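Local structure of DegV domain-containing protein Cgl2349/cg2579 (Corynebacterium glutamicum, 3EGL) at residues Trp140-Arg145 with Gly254-Ser259; Gly65-His70 with Ala121-Cys126; Glu206-Ala211 with Ala260-Gln265; Val10-Cys15 with Ile29-Met34; Ser77-Ala82 with Val94-Thr99. The protein binds long-chain fatty acids such as palmitate and may take part in moving lipids or in their metabolism. One frame throughout, in Å; residues are numbered along the deposited sequence.

Interaction 1 of 5, residues Trp140-Arg145 with Gly254-Ser259. With PLM (palmitic acid), chain D.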
# COMPACT_ATOMS: atom_id res chain seq x y z
N TRP A 140 -9.48 -0.76 -0.47
CA TRP A 140 -10.55 -0.58 0.50
C TRP A 140 -10.09 -1.05 1.87
O TRP A 140 -9.23 -1.94 1.97
CB TRP A 140 -11.80 -1.38 0.12
CG TRP A 140 -12.48 -0.98 -1.15
CD1 TRP A 140 -13.41 -0.01 -1.29
CD2 TRP A 140 -12.33 -1.59 -2.46
NE1 TRP A 140 -13.86 0.04 -2.59
CE2 TRP A 140 -13.22 -0.92 -3.33
CE3 TRP A 140 -11.55 -2.64 -2.97
CZ2 TRP A 140 -13.36 -1.25 -4.70
CZ3 TRP A 140 -11.70 -2.97 -4.34
CH2 TRP A 140 -12.58 -2.26 -5.17
N ILE A 141 -10.65 -0.47 2.93
CA ILE A 141 -10.33 -0.88 4.32
C ILE A 141 -11.61 -0.95 5.13
O ILE A 141 -12.44 -0.02 5.11
CB ILE A 141 -9.37 0.10 5.06
CG1 ILE A 141 -8.26 0.57 4.15
CG2 ILE A 141 -8.73 -0.55 6.34
CD1 ILE A 141 -7.60 1.83 4.69
N TYR A 142 -11.76 -2.08 5.80
CA TYR A 142 -12.78 -2.30 6.79
C TYR A 142 -12.17 -1.98 8.14
O TYR A 142 -11.09 -2.52 8.51
CB TYR A 142 -13.25 -3.77 6.83
CG TYR A 142 -14.04 -4.12 8.08
CD1 TYR A 142 -15.37 -3.67 8.25
CD2 TYR A 142 -13.46 -4.87 9.12
CE1 TYR A 142 -16.11 -3.98 9.41
CE2 TYR A 142 -14.20 -5.17 10.30
CZ TYR A 142 -15.51 -4.72 10.42
OH TYR A 142 -16.23 -5.02 11.54
N LEU A 143 -12.86 -1.09 8.86
CA LEU A 143 -12.48 -0.74 10.20
C LEU A 143 -13.45 -1.35 11.17
O LEU A 143 -14.66 -1.18 11.08
CB LEU A 143 -12.41 0.80 10.37
CG LEU A 143 -11.43 1.37 9.34
CD1 LEU A 143 -11.53 2.87 9.21
CD2 LEU A 143 -9.99 0.94 9.64
N HIS A 144 -12.90 -2.09 12.11
CA HIS A 144 -13.72 -2.81 13.04
C HIS A 144 -14.19 -1.87 14.15
O HIS A 144 -15.22 -2.10 14.77
CB HIS A 144 -12.91 -3.95 13.60
CG HIS A 144 -13.69 -4.84 14.50
ND1 HIS A 144 -14.86 -5.46 14.09
CD2 HIS A 144 -13.46 -5.25 15.76
CE1 HIS A 144 -15.31 -6.21 15.08
NE2 HIS A 144 -14.48 -6.10 16.10
N ARG A 145 -13.40 -0.82 14.38
CA ARG A 145 -13.81 0.35 15.14
C ARG A 145 -13.15 1.63 14.55
O ARG A 145 -12.18 1.57 13.80
CB ARG A 145 -13.44 0.18 16.63
CG ARG A 145 -11.96 0.34 16.95
CD ARG A 145 -11.73 0.28 18.47
NE ARG A 145 -10.30 0.30 18.82
CZ ARG A 145 -9.77 -0.35 19.86
NH1 ARG A 145 -10.55 -1.06 20.67
NH2 ARG A 145 -8.47 -0.28 20.10
N GLY A 254 -8.65 -5.47 14.42
CA GLY A 254 -9.82 -5.99 13.72
C GLY A 254 -9.94 -5.51 12.29
O GLY A 254 -10.87 -5.91 11.58
N ALA A 255 -9.01 -4.66 11.86
CA ALA A 255 -9.05 -4.09 10.51
C ALA A 255 -8.66 -5.11 9.47
O ALA A 255 -7.75 -5.91 9.69
CB ALA A 255 -8.14 -2.87 10.40
N VAL A 256 -9.37 -5.04 8.34
CA VAL A 256 -9.16 -5.87 7.19
C VAL A 256 -9.13 -5.00 5.90
O VAL A 256 -10.07 -4.25 5.63
CB VAL A 256 -10.27 -6.95 7.07
CG1 VAL A 256 -10.00 -7.84 5.86
CG2 VAL A 256 -10.33 -7.80 8.36
N SER A 257 -8.03 -5.08 5.15
CA SER A 257 -7.87 -4.33 3.92
C SER A 257 -7.98 -5.26 2.69
O SER A 257 -7.61 -6.45 2.74
CB SER A 257 -6.51 -3.59 3.90
OG SER A 257 -5.39 -4.50 3.92
N VAL A 258 -8.50 -4.71 1.59
CA VAL A 258 -8.52 -5.40 0.31
C VAL A 258 -7.77 -4.53 -0.69
O VAL A 258 -8.20 -3.42 -0.98
CB VAL A 258 -9.97 -5.63 -0.17
CG1 VAL A 258 -10.00 -6.13 -1.65
CG2 VAL A 258 -10.66 -6.64 0.71
N SER A 259 -6.62 -5.01 -1.17
CA SER A 259 -5.87 -4.32 -2.24
C SER A 259 -6.09 -5.14 -3.48
O SER A 259 -5.85 -6.37 -3.49
CB SER A 259 -4.39 -4.25 -1.92
OG SER A 259 -4.14 -3.80 -0.58
C1 PLM D . 3.63 8.33 8.95
O1 PLM D . 3.69 9.14 8.01
O2 PLM D . 3.51 8.78 10.11
C2 PLM D . 3.66 6.85 8.75
C3 PLM D . 2.41 6.44 7.96
C4 PLM D . 1.13 6.38 8.75
C5 PLM D . 0.01 6.43 7.70
C6 PLM D . -1.35 6.20 8.29
C7 PLM D . -2.38 6.32 7.19
C8 PLM D . -3.75 5.70 7.53
C9 PLM D . -3.68 4.18 7.47
CA PLM D . -5.06 3.53 7.24
CB PLM D . -5.10 2.06 7.64
CC PLM D . -4.14 1.12 6.89
CD PLM D . -4.82 0.53 5.66
CE PLM D . -4.25 -0.82 5.27
CF PLM D . -3.50 -0.73 3.94
CG PLM D . -4.33 -1.09 2.71
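The amide of Tyr142 makes the shortest polar bond between the two segments: Tyr142 N lies 2.8 Å from Val256 O, with a nearly straight angle of 168° at the hydrogen. Val256 N returns the bond to Tyr142 O, and Trp140 and Val258 repeat the reciprocal pattern, so two hydrogen-bonded antiparallel pairs flank the non-hydrogen-bonded pair Ile141-Ser257. The inter-strand carbonyls also receive CA-H groups, Ala255 CA standing 3.3 Å from Tyr142 O.

The two faces of this ribbon serve different ends. On one, Ile141 and Ser257 meet the tail of the bound palmitic acid: Ile141 CG1 lies 3.8 Å from its carbon CD, and Ser257 CB is 3.5 Å from its terminal carbon CG, far from the carboxylate that Ser76 and Thr42 bind. On the other, Trp140 CE3 packs on Val258 CG1 at 4.0 Å. With CG opposite the backbone N (chi1 165°), the Tyr142 ring turns an edge to Gly254, CE2 being 3.6 Å from Gly254 O. Tyr142 OH and His144 ND1 are hydrogen-bonded at 2.9 Å.

A G1 beta bulge at Gly254 and Ala255, opposite Asn215, starts the strand. Strand 137-142 lies between strands 171-175 and 255-261, while helices 196-203 and 224-231 pack on the Trp140 and Val258 face.

Interaction 2 of 5, residues Gly65-His70 with Ala121-Cys126; sequences GVLALH and ASLQEC
Leu67 and Leu123 belong to the helix-on-sheet packing of an alpha/beta layer, in which the first turn of helix 123-133, opened by a capping box, rests on strand 66-69. Leu123 uses both methyls. CD1 is laid against the strand backbone, 3.6 Å from Val66 O, and touches Leu67 CB at 4.0 Å, while CD2 comes to 4.3 Å from Gly65 CA, where the chain has no side chain to stand in its way. Leu67 answers from the strand: its CG points away from the backbone N and lies beside the carbonyl carbon (chi1 -168°), which sends CD2 up to the helix, 3.8 Å from Cys126 O and next to Cys126 CB. Leu123 thus leans on the strand backbone while Leu67 reaches toward the helix at Cys126.

The helix start is held from within. Glu125 N donates to Ser122 OG at 3.3 Å, and Ser122 N donates to Glu125 OE1 at 2.9 Å, meeting that oxygen on its anti side. Cys126 N makes a backbone i to i+4 bond to Ser122 O. Beyond the pair, Leu67 also touches Ala113 of helix 104-116, and Gln124 OE1 takes a bond from Arg95 NH2 of the next strand.

With no hydrogen bond crossing between the segments, the attraction rests on apolar packing, leucine methyls against Cys126 CB and backbone carbonyls, and the capping bonds of Ser122 and Glu125 are made within their own turn.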
# COMPACT_ATOMS: atom_id res chain seq x y z
N GLY A 65 20.23 1.92 -11.42
CA GLY A 65 18.99 2.58 -11.19
C GLY A 65 18.22 2.03 -10.02
O GLY A 65 18.27 0.82 -9.73
N VAL A 66 17.52 2.93 -9.35
CA VAL A 66 16.66 2.59 -8.23
C VAL A 66 15.24 3.14 -8.47
O VAL A 66 15.06 4.32 -8.74
CB VAL A 66 17.24 3.08 -6.89
CG1 VAL A 66 16.23 2.99 -5.80
CG2 VAL A 66 18.46 2.27 -6.54
N LEU A 67 14.27 2.25 -8.37
CA LEU A 67 12.88 2.61 -8.33
C LEU A 67 12.34 2.55 -6.90
O LEU A 67 12.40 1.52 -6.22
CB LEU A 67 12.08 1.67 -9.26
CG LEU A 67 10.66 2.08 -9.56
CD1 LEU A 67 10.63 3.38 -10.40
CD2 LEU A 67 9.83 0.93 -10.21
N ALA A 68 11.81 3.67 -6.45
CA ALA A 68 11.35 3.79 -5.06
C ALA A 68 9.84 4.00 -5.04
O ALA A 68 9.31 4.92 -5.72
CB ALA A 68 12.08 4.97 -4.35
N LEU A 69 9.15 3.16 -4.28
CA LEU A 69 7.70 3.23 -4.18
C LEU A 69 7.25 3.33 -2.72
O LEU A 69 7.37 2.37 -1.98
CB LEU A 69 7.07 2.00 -4.79
CG LEU A 69 7.32 1.67 -6.25
CD1 LEU A 69 8.35 0.60 -6.29
CD2 LEU A 69 6.03 1.20 -6.90
N HIS A 70 6.75 4.50 -2.35
CA HIS A 70 6.44 4.88 -0.99
C HIS A 70 4.98 5.21 -0.85
O HIS A 70 4.33 5.61 -1.83
CB HIS A 70 7.27 6.11 -0.62
CG HIS A 70 8.74 5.82 -0.53
ND1 HIS A 70 9.24 4.84 0.31
CD2 HIS A 70 9.80 6.34 -1.19
CE1 HIS A 70 10.56 4.78 0.17
NE2 HIS A 70 10.92 5.68 -0.74
N ALA A 121 14.84 -5.03 -17.73
CA ALA A 121 14.11 -3.84 -18.13
C ALA A 121 14.82 -2.57 -17.62
O ALA A 121 15.44 -2.57 -16.53
CB ALA A 121 12.68 -3.88 -17.62
N SER A 122 14.72 -1.49 -18.39
CA SER A 122 15.30 -0.21 -17.97
C SER A 122 14.49 0.41 -16.81
O SER A 122 13.35 0.00 -16.52
CB SER A 122 15.34 0.73 -19.15
OG SER A 122 14.03 1.16 -19.45
N LEU A 123 15.10 1.36 -16.12
CA LEU A 123 14.41 2.13 -15.08
C LEU A 123 13.06 2.71 -15.61
O LEU A 123 12.01 2.46 -14.99
CB LEU A 123 15.32 3.23 -14.50
CG LEU A 123 14.83 4.00 -13.26
CD1 LEU A 123 14.49 3.09 -12.07
CD2 LEU A 123 15.90 5.07 -12.83
N GLN A 124 13.08 3.45 -16.72
CA GLN A 124 11.85 3.99 -17.30
C GLN A 124 10.77 2.87 -17.44
O GLN A 124 9.60 3.08 -17.12
CB GLN A 124 12.10 4.67 -18.67
CG GLN A 124 10.83 5.21 -19.33
CD GLN A 124 10.18 6.32 -18.49
OE1 GLN A 124 10.87 7.21 -17.98
NE2 GLN A 124 8.86 6.26 -18.31
N GLU A 125 11.19 1.70 -17.91
CA GLU A 125 10.26 0.58 -18.15
C GLU A 125 9.73 -0.04 -16.88
O GLU A 125 8.54 -0.38 -16.83
CB GLU A 125 10.90 -0.49 -19.03
CG GLU A 125 11.19 -0.00 -20.47
CD GLU A 125 12.13 -0.93 -21.28
OE1 GLU A 125 12.97 -1.66 -20.71
OE2 GLU A 125 12.03 -0.93 -22.50
N CYS A 126 10.58 -0.16 -15.85
CA CYS A 126 10.09 -0.63 -14.57
C CYS A 126 9.15 0.43 -14.01
O CYS A 126 8.11 0.10 -13.45
CB CYS A 126 11.22 -0.92 -13.60
SG CYS A 126 12.31 -2.24 -14.18

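Interaction 3 of 5, residues Glu206-Ala211 with Ala260-Gln265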
# COMPACT_ATOMS: atom_id res chain seq x y z
N GLU A 206 -13.97 -9.53 -15.20
CA GLU A 206 -12.59 -9.94 -15.44
C GLU A 206 -11.92 -10.36 -14.13
O GLU A 206 -12.19 -9.77 -13.11
CB GLU A 206 -11.80 -8.80 -16.05
CG GLU A 206 -12.48 -8.20 -17.21
CD GLU A 206 -11.94 -8.71 -18.50
OE1 GLU A 206 -12.14 -9.90 -18.83
OE2 GLU A 206 -11.28 -7.90 -19.19
N PRO A 207 -11.06 -11.40 -14.18
CA PRO A 207 -10.26 -11.86 -13.05
C PRO A 207 -9.47 -10.73 -12.42
O PRO A 207 -9.02 -9.83 -13.10
CB PRO A 207 -9.29 -12.86 -13.69
CG PRO A 207 -9.40 -12.60 -15.19
CD PRO A 207 -10.81 -12.24 -15.37
N VAL A 208 -9.31 -10.80 -11.11
CA VAL A 208 -8.73 -9.75 -10.34
C VAL A 208 -7.58 -10.35 -9.57
O VAL A 208 -7.59 -11.52 -9.21
CB VAL A 208 -9.76 -9.25 -9.29
CG1 VAL A 208 -9.25 -7.99 -8.58
CG2 VAL A 208 -11.12 -8.99 -9.94
N PHE A 209 -6.57 -9.56 -9.26
CA PHE A 209 -5.61 -10.02 -8.27
C PHE A 209 -5.88 -9.34 -6.91
O PHE A 209 -5.99 -8.12 -6.84
CB PHE A 209 -4.18 -9.79 -8.77
CG PHE A 209 -3.14 -9.88 -7.69
CD1 PHE A 209 -2.56 -11.10 -7.37
CD2 PHE A 209 -2.74 -8.75 -7.00
CE1 PHE A 209 -1.58 -11.18 -6.38
CE2 PHE A 209 -1.77 -8.83 -6.00
CZ PHE A 209 -1.19 -10.06 -5.69
N ILE A 210 -5.96 -10.12 -5.83
CA ILE A 210 -6.34 -9.59 -4.53
C ILE A 210 -5.39 -9.91 -3.39
O ILE A 210 -5.03 -11.07 -3.14
CB ILE A 210 -7.73 -10.15 -4.07
CG1 ILE A 210 -8.83 -9.83 -5.07
CG2 ILE A 210 -8.11 -9.59 -2.69
CD1 ILE A 210 -9.37 -8.42 -4.93
N ALA A 211 -5.08 -8.89 -2.61
CA ALA A 211 -4.28 -9.08 -1.42
C ALA A 211 -5.12 -8.65 -0.22
O ALA A 211 -5.57 -7.49 -0.13
CB ALA A 211 -2.99 -8.29 -1.51
N ALA A 260 -6.60 -4.50 -4.53
CA ALA A 260 -6.96 -5.23 -5.73
C ALA A 260 -6.33 -4.61 -6.95
O ALA A 260 -6.26 -3.39 -7.05
CB ALA A 260 -8.48 -5.25 -5.88
N VAL A 261 -5.89 -5.45 -7.88
CA VAL A 261 -5.43 -4.95 -9.18
C VAL A 261 -6.34 -5.51 -10.24
O VAL A 261 -6.54 -6.72 -10.28
CB VAL A 261 -3.96 -5.41 -9.48
CG1 VAL A 261 -3.48 -4.86 -10.87
CG2 VAL A 261 -3.00 -4.99 -8.30
N PHE A 262 -6.90 -4.66 -11.09
CA PHE A 262 -7.96 -5.05 -12.02
C PHE A 262 -7.45 -5.07 -13.45
O PHE A 262 -6.34 -4.63 -13.73
CB PHE A 262 -9.16 -4.13 -11.90
CG PHE A 262 -9.84 -4.18 -10.54
CD1 PHE A 262 -10.89 -5.07 -10.30
CD2 PHE A 262 -9.41 -3.35 -9.50
CE1 PHE A 262 -11.52 -5.13 -9.03
CE2 PHE A 262 -10.03 -3.39 -8.23
CZ PHE A 262 -11.10 -4.29 -7.99
N ALA A 263 -8.28 -5.60 -14.35
CA ALA A 263 -7.98 -5.65 -15.79
C ALA A 263 -7.86 -4.25 -16.37
O ALA A 263 -6.95 -3.98 -17.14
CB ALA A 263 -9.06 -6.45 -16.55
N ASN A 264 -8.78 -3.37 -15.99
CA ASN A 264 -8.84 -2.01 -16.54
C ASN A 264 -8.83 -0.86 -15.56
O ASN A 264 -8.94 -1.01 -14.32
CB ASN A 264 -10.11 -1.83 -17.36
CG ASN A 264 -10.23 -2.80 -18.46
OD1 ASN A 264 -11.13 -3.65 -18.45
ND2 ASN A 264 -9.35 -2.70 -19.45
N GLN A 265 -8.76 0.32 -16.15
CA GLN A 265 -8.90 1.55 -15.41
C GLN A 265 -10.29 1.73 -14.83
O GLN A 265 -11.25 1.06 -15.23
CB GLN A 265 -8.38 2.76 -16.19
CG GLN A 265 -6.86 2.85 -16.05
CD GLN A 265 -6.19 3.59 -17.21
OE1 GLN A 265 -6.51 4.75 -17.49
NE2 GLN A 265 -5.23 2.92 -17.89
O HOH W 1 -10.60 -7.16 -13.31
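Phe209 and Val261 exchange two backbone hydrogen bonds, Phe209 N to Val261 O at 3.0 Å and Val261 N to Phe209 O at 2.9 Å. On their shared face, the edge of the Phe209 ring meets a Val261 methyl, CD2 to CG2 4.0 Å. On the reverse face, Ile210 CD1 presses closely on Ala260 CB, 3.4 Å away. Val208 makes a CH-pi contact: the methyl CG1, on the far side of CB from the main-chain nitrogen (chi1 -171°), stands over the Phe262 ring, 3.6 Å above the plane and offset toward the rim.

Past the last bridge the segments part, and a water lies between them, accepting from Ala263 N at 3.0 Å and within hydrogen-bonding distance of Pro207 O, one of several acceptors that compete for its protons. Farther out still, Glu206 CB packs on Ala263 CB at 3.6 Å.

A second shell surrounds these groups. Ser236 OG accepts from Val208 N, Arg136 NH2 bonds to Phe262 O, and helix 196-203 touches both Val208 and Phe262. The whole is the fraying end of an antiparallel strand pair inside a mixed sheet, strand 209-215 being flanked on its far edge by the parallel strand 237-242, within an alpha-beta-alpha sandwich.

Interaction 4 of 5, residues Val10-Cys15 with Ile29-Met34; sequences VDSSAC and INLHVM
The carboxylate of Asp11 has the two methyls of Leu31 over one face, CD1 lying 3.6 Å from Asp11 OD1 and CD2 4.1 Å from Asp11 CG. The Asn30 amide approaches Ser12 with its oxygen, OD1 to Ser12 CB 3.5 Å. Asp11 OD2 is held from outside by His70 ND1 and Ile71 N, while within its own segment OD1 weakly accepts from Ser13 N.

Between the backbones there is one parallel bridge, Asp11 with Ile29. Ile29 N donates to Val10 O at 2.9 Å, whereas Ser12 N to Ile29 O is bent and weak. The chain of residues 12-14 then turns into a 3-10 segment, and the Ser12 side chain takes over the pairing. Its OG sits between the amide nitrogen and the carbonyl carbon (chi1 65°), where it accepts from Leu31 N at 3.3 Å while also bonding Asp244 OD2.

Leu31 comes within about 4 Å of the bound palmitic acid, nearest atoms. The contact closes the beta-alpha-beta unit of strand 7-11, helix 18-23 and strand 26-35; helix 245-251 touches Ser12, Ser13 and Leu31, and helix 47-60 packs on Ile29.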
# COMPACT_ATOMS: atom_id res chain seq x y z
N VAL A 10 10.74 -0.26 -1.41
CA VAL A 10 9.47 0.21 -0.86
C VAL A 10 9.69 0.47 0.63
O VAL A 10 10.74 0.18 1.17
CB VAL A 10 8.28 -0.84 -1.00
CG1 VAL A 10 8.04 -1.21 -2.41
CG2 VAL A 10 8.55 -2.10 -0.18
N ASP A 11 8.66 1.00 1.28
CA ASP A 11 8.69 1.12 2.72
C ASP A 11 7.76 0.03 3.29
O ASP A 11 7.14 -0.74 2.50
CB ASP A 11 8.36 2.55 3.16
CG ASP A 11 6.96 3.02 2.73
OD1 ASP A 11 5.98 2.45 3.28
OD2 ASP A 11 6.83 3.97 1.89
N SER A 12 7.68 -0.06 4.61
CA SER A 12 6.94 -1.15 5.26
C SER A 12 5.43 -1.03 5.00
O SER A 12 4.73 -2.04 5.01
CB SER A 12 7.23 -1.19 6.76
OG SER A 12 6.73 0.01 7.31
N SER A 13 4.93 0.18 4.76
CA SER A 13 3.52 0.35 4.44
C SER A 13 3.05 -0.43 3.20
O SER A 13 1.83 -0.64 3.06
CB SER A 13 3.11 1.83 4.29
OG SER A 13 3.65 2.38 3.11
N ALA A 14 3.96 -0.84 2.31
CA ALA A 14 3.51 -1.67 1.18
C ALA A 14 2.94 -3.03 1.62
O ALA A 14 2.29 -3.70 0.81
CB ALA A 14 4.65 -1.88 0.13
N CYS A 15 3.25 -3.46 2.85
CA CYS A 15 2.80 -4.75 3.40
C CYS A 15 3.31 -6.04 2.72
O CYS A 15 2.66 -7.08 2.83
CB CYS A 15 1.26 -4.83 3.47
SG CYS A 15 0.56 -3.52 4.49
N ILE A 29 12.20 -0.53 3.56
CA ILE A 29 12.61 0.38 4.66
C ILE A 29 11.45 0.58 5.59
O ILE A 29 10.37 0.98 5.14
CB ILE A 29 13.01 1.81 4.17
CG1 ILE A 29 13.76 1.74 2.88
CG2 ILE A 29 13.87 2.54 5.25
CD1 ILE A 29 13.82 3.07 2.24
N ASN A 30 11.66 0.34 6.87
CA ASN A 30 10.58 0.49 7.86
C ASN A 30 10.21 1.93 8.24
O ASN A 30 11.09 2.71 8.64
CB ASN A 30 10.92 -0.29 9.13
CG ASN A 30 10.93 -1.79 8.90
OD1 ASN A 30 10.34 -2.29 7.93
ND2 ASN A 30 11.61 -2.52 9.76
N LEU A 31 8.92 2.26 8.18
CA LEU A 31 8.40 3.49 8.81
C LEU A 31 8.55 3.40 10.34
O LEU A 31 8.85 2.32 10.86
CB LEU A 31 6.94 3.70 8.44
CG LEU A 31 6.65 3.72 6.94
CD1 LEU A 31 5.12 3.74 6.58
CD2 LEU A 31 7.41 4.91 6.35
N HIS A 32 8.35 4.50 11.07
CA HIS A 32 8.59 4.52 12.53
C HIS A 32 7.35 4.42 13.40
O HIS A 32 6.33 5.09 13.17
CB HIS A 32 9.39 5.76 12.92
CG HIS A 32 10.63 5.93 12.11
ND1 HIS A 32 11.75 5.15 12.32
CD2 HIS A 32 10.91 6.72 11.05
CE1 HIS A 32 12.68 5.48 11.44
NE2 HIS A 32 12.20 6.44 10.67
N VAL A 33 7.46 3.58 14.43
CA VAL A 33 6.50 3.52 15.51
C VAL A 33 7.18 3.97 16.80
O VAL A 33 8.16 3.36 17.23
CB VAL A 33 5.87 2.11 15.66
CG1 VAL A 33 5.05 2.02 16.94
CG2 VAL A 33 4.97 1.82 14.49
N MSE A 34 6.69 5.05 17.40
CA MSE A 34 7.21 5.49 18.70
C MSE A 34 6.23 5.10 19.80
O MSE A 34 5.07 5.51 19.81
CB MSE A 34 7.49 6.98 18.74
CG MSE A 34 8.58 7.43 17.79
SE MSE A 34 7.79 8.23 16.16
CE MSE A 34 7.91 10.09 16.78

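Interaction 5 of 5, residues Ser77-Ala82 with Val94-Thr99; sequences STWSAA and VRVVDT
Helix 78-82 runs nearly antiparallel to strand 94-97, their N-to-C directions 161° apart and their axes 9.5 Å from each other at closest approach. The space is filled mainly by Trp79, Ala82 and Val96. One methyl, Val96 CG1, reaches both helix residues, 3.8 Å from Trp79 CD1 and 3.9 Å from Ala82 CB, while Val96 CG2 lies against the helix backbone, 3.8 Å from Ala82 O. Trp79 leans to the strand because the CA-CB bond holds CG trans to the main-chain N (chi1 174°), which carries the indole out from the helix toward Val96 and Asp98.

This is the return leg of a beta-alpha-beta crossover: strand 66-69, helix 78-86 and strand 94-97 follow one another in the chain, and the two strands are parallel neighbours in the sheet, with the helix packed on one face of it.

The indole has polar neighbours as well. A water lies in the ring plane at its edge, accepting from Trp79 NE1 at 3.1 Å and donating to Val96 O at 2.7 Å, so the ring nitrogen is joined to the strand backbone indirectly. Over one face, Asp98 OD2 stands 3.8 Å above the plane near the rim, the carboxylate tilted 25° from the ring. That same oxygen bonds the NZ of the dimethylated lysine at position 73. Next to Trp79, Thr78 OG1 bonds to the OG of Ser76, a residue of the palmitate site.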
# COMPACT_ATOMS: atom_id res chain seq x y z
N SER A 77 4.65 12.22 5.18
CA SER A 77 5.71 13.11 4.70
C SER A 77 6.78 12.32 3.92
O SER A 77 7.74 12.89 3.42
CB SER A 77 6.35 13.81 5.89
OG SER A 77 6.98 12.87 6.78
N THR A 78 6.61 11.02 3.77
CA THR A 78 7.65 10.19 3.17
C THR A 78 8.03 10.55 1.75
O THR A 78 9.21 10.68 1.43
CB THR A 78 7.30 8.69 3.30
OG1 THR A 78 7.31 8.37 4.70
CG2 THR A 78 8.33 7.81 2.63
N TRP A 79 7.05 10.69 0.87
CA TRP A 79 7.30 11.06 -0.51
C TRP A 79 8.11 12.37 -0.65
O TRP A 79 9.02 12.49 -1.49
CB TRP A 79 5.96 11.26 -1.22
CG TRP A 79 6.11 11.80 -2.63
CD1 TRP A 79 6.44 11.08 -3.73
CD2 TRP A 79 5.99 13.17 -3.06
NE1 TRP A 79 6.48 11.89 -4.84
CE2 TRP A 79 6.22 13.18 -4.46
CE3 TRP A 79 5.68 14.37 -2.42
CZ2 TRP A 79 6.15 14.34 -5.22
CZ3 TRP A 79 5.61 15.53 -3.17
CH2 TRP A 79 5.85 15.50 -4.57
N SER A 80 7.76 13.34 0.16
CA SER A 80 8.44 14.62 0.15
C SER A 80 9.92 14.43 0.56
O SER A 80 10.83 15.09 0.01
CB SER A 80 7.71 15.56 1.12
OG SER A 80 8.24 16.88 1.00
N ALA A 81 10.16 13.52 1.52
CA ALA A 81 11.54 13.19 1.93
C ALA A 81 12.25 12.44 0.81
O ALA A 81 13.42 12.66 0.56
CB ALA A 81 11.55 12.39 3.22
N ALA A 82 11.52 11.59 0.11
CA ALA A 82 12.08 10.76 -0.96
C ALA A 82 12.58 11.60 -2.14
O ALA A 82 13.63 11.32 -2.72
CB ALA A 82 11.03 9.77 -1.43
N VAL A 94 17.71 7.72 -9.26
CA VAL A 94 16.65 7.30 -8.41
C VAL A 94 15.33 7.83 -8.95
O VAL A 94 15.13 9.07 -9.03
CB VAL A 94 16.79 7.81 -6.95
CG1 VAL A 94 15.58 7.30 -6.09
CG2 VAL A 94 18.09 7.36 -6.35
N ARG A 95 14.43 6.92 -9.31
CA ARG A 95 13.14 7.35 -9.74
C ARG A 95 12.09 7.10 -8.63
O ARG A 95 11.85 5.95 -8.24
CB ARG A 95 12.80 6.60 -11.00
CG ARG A 95 11.38 6.79 -11.45
CD ARG A 95 11.21 8.02 -12.30
NE ARG A 95 12.10 8.04 -13.47
CZ ARG A 95 11.70 7.85 -14.73
NH1 ARG A 95 10.41 7.60 -14.98
NH2 ARG A 95 12.59 7.92 -15.74
N VAL A 96 11.49 8.18 -8.12
CA VAL A 96 10.45 8.09 -7.08
C VAL A 96 9.03 8.04 -7.72
O VAL A 96 8.60 8.99 -8.34
CB VAL A 96 10.50 9.32 -6.11
CG1 VAL A 96 9.46 9.17 -5.00
CG2 VAL A 96 11.87 9.46 -5.52
N VAL A 97 8.32 6.94 -7.54
CA VAL A 97 6.99 6.80 -8.09
C VAL A 97 6.07 7.64 -7.19
O VAL A 97 6.18 7.56 -5.95
CB VAL A 97 6.54 5.32 -8.09
CG1 VAL A 97 5.08 5.11 -8.65
CG2 VAL A 97 7.52 4.48 -8.87
N ASP A 98 5.22 8.48 -7.78
CA ASP A 98 4.24 9.21 -6.94
C ASP A 98 3.00 8.32 -6.79
O ASP A 98 2.12 8.37 -7.63
CB ASP A 98 3.84 10.55 -7.59
CG ASP A 98 2.95 11.41 -6.69
OD1 ASP A 98 2.45 10.86 -5.69
OD2 ASP A 98 2.77 12.63 -6.96
N THR A 99 2.91 7.52 -5.74
CA THR A 99 1.92 6.42 -5.78
C THR A 99 0.44 6.80 -5.58
O THR A 99 -0.43 6.19 -6.18
CB THR A 99 2.27 5.28 -4.80
OG1 THR A 99 1.99 5.72 -3.47
CG2 THR A 99 3.73 4.85 -4.91
O HOH W 2 7.55 11.43 -7.66

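Overall arrangement
From the N terminus, interaction 4 closes first, a short loop of one beta-alpha-beta unit. Interaction 2 then spans a longer loop from strand 66-69 to helix 123-133, and interaction 5 is nested inside it. These three share the five-stranded sheet; His70 links interactions 2 and 4 through Asp11, and Val66 links interactions 2 and 5 through Arg95. Past helix 123-133 the chain enters the six-stranded sheet. There interactions 1 and 3 cross along the sequence, both using strand 255-261, which sits between strands 137-142 and 209-215. Palmitic acid bridges the two sheets, its tail resting on interaction 1 and Leu31 of interaction 4 lying beside it.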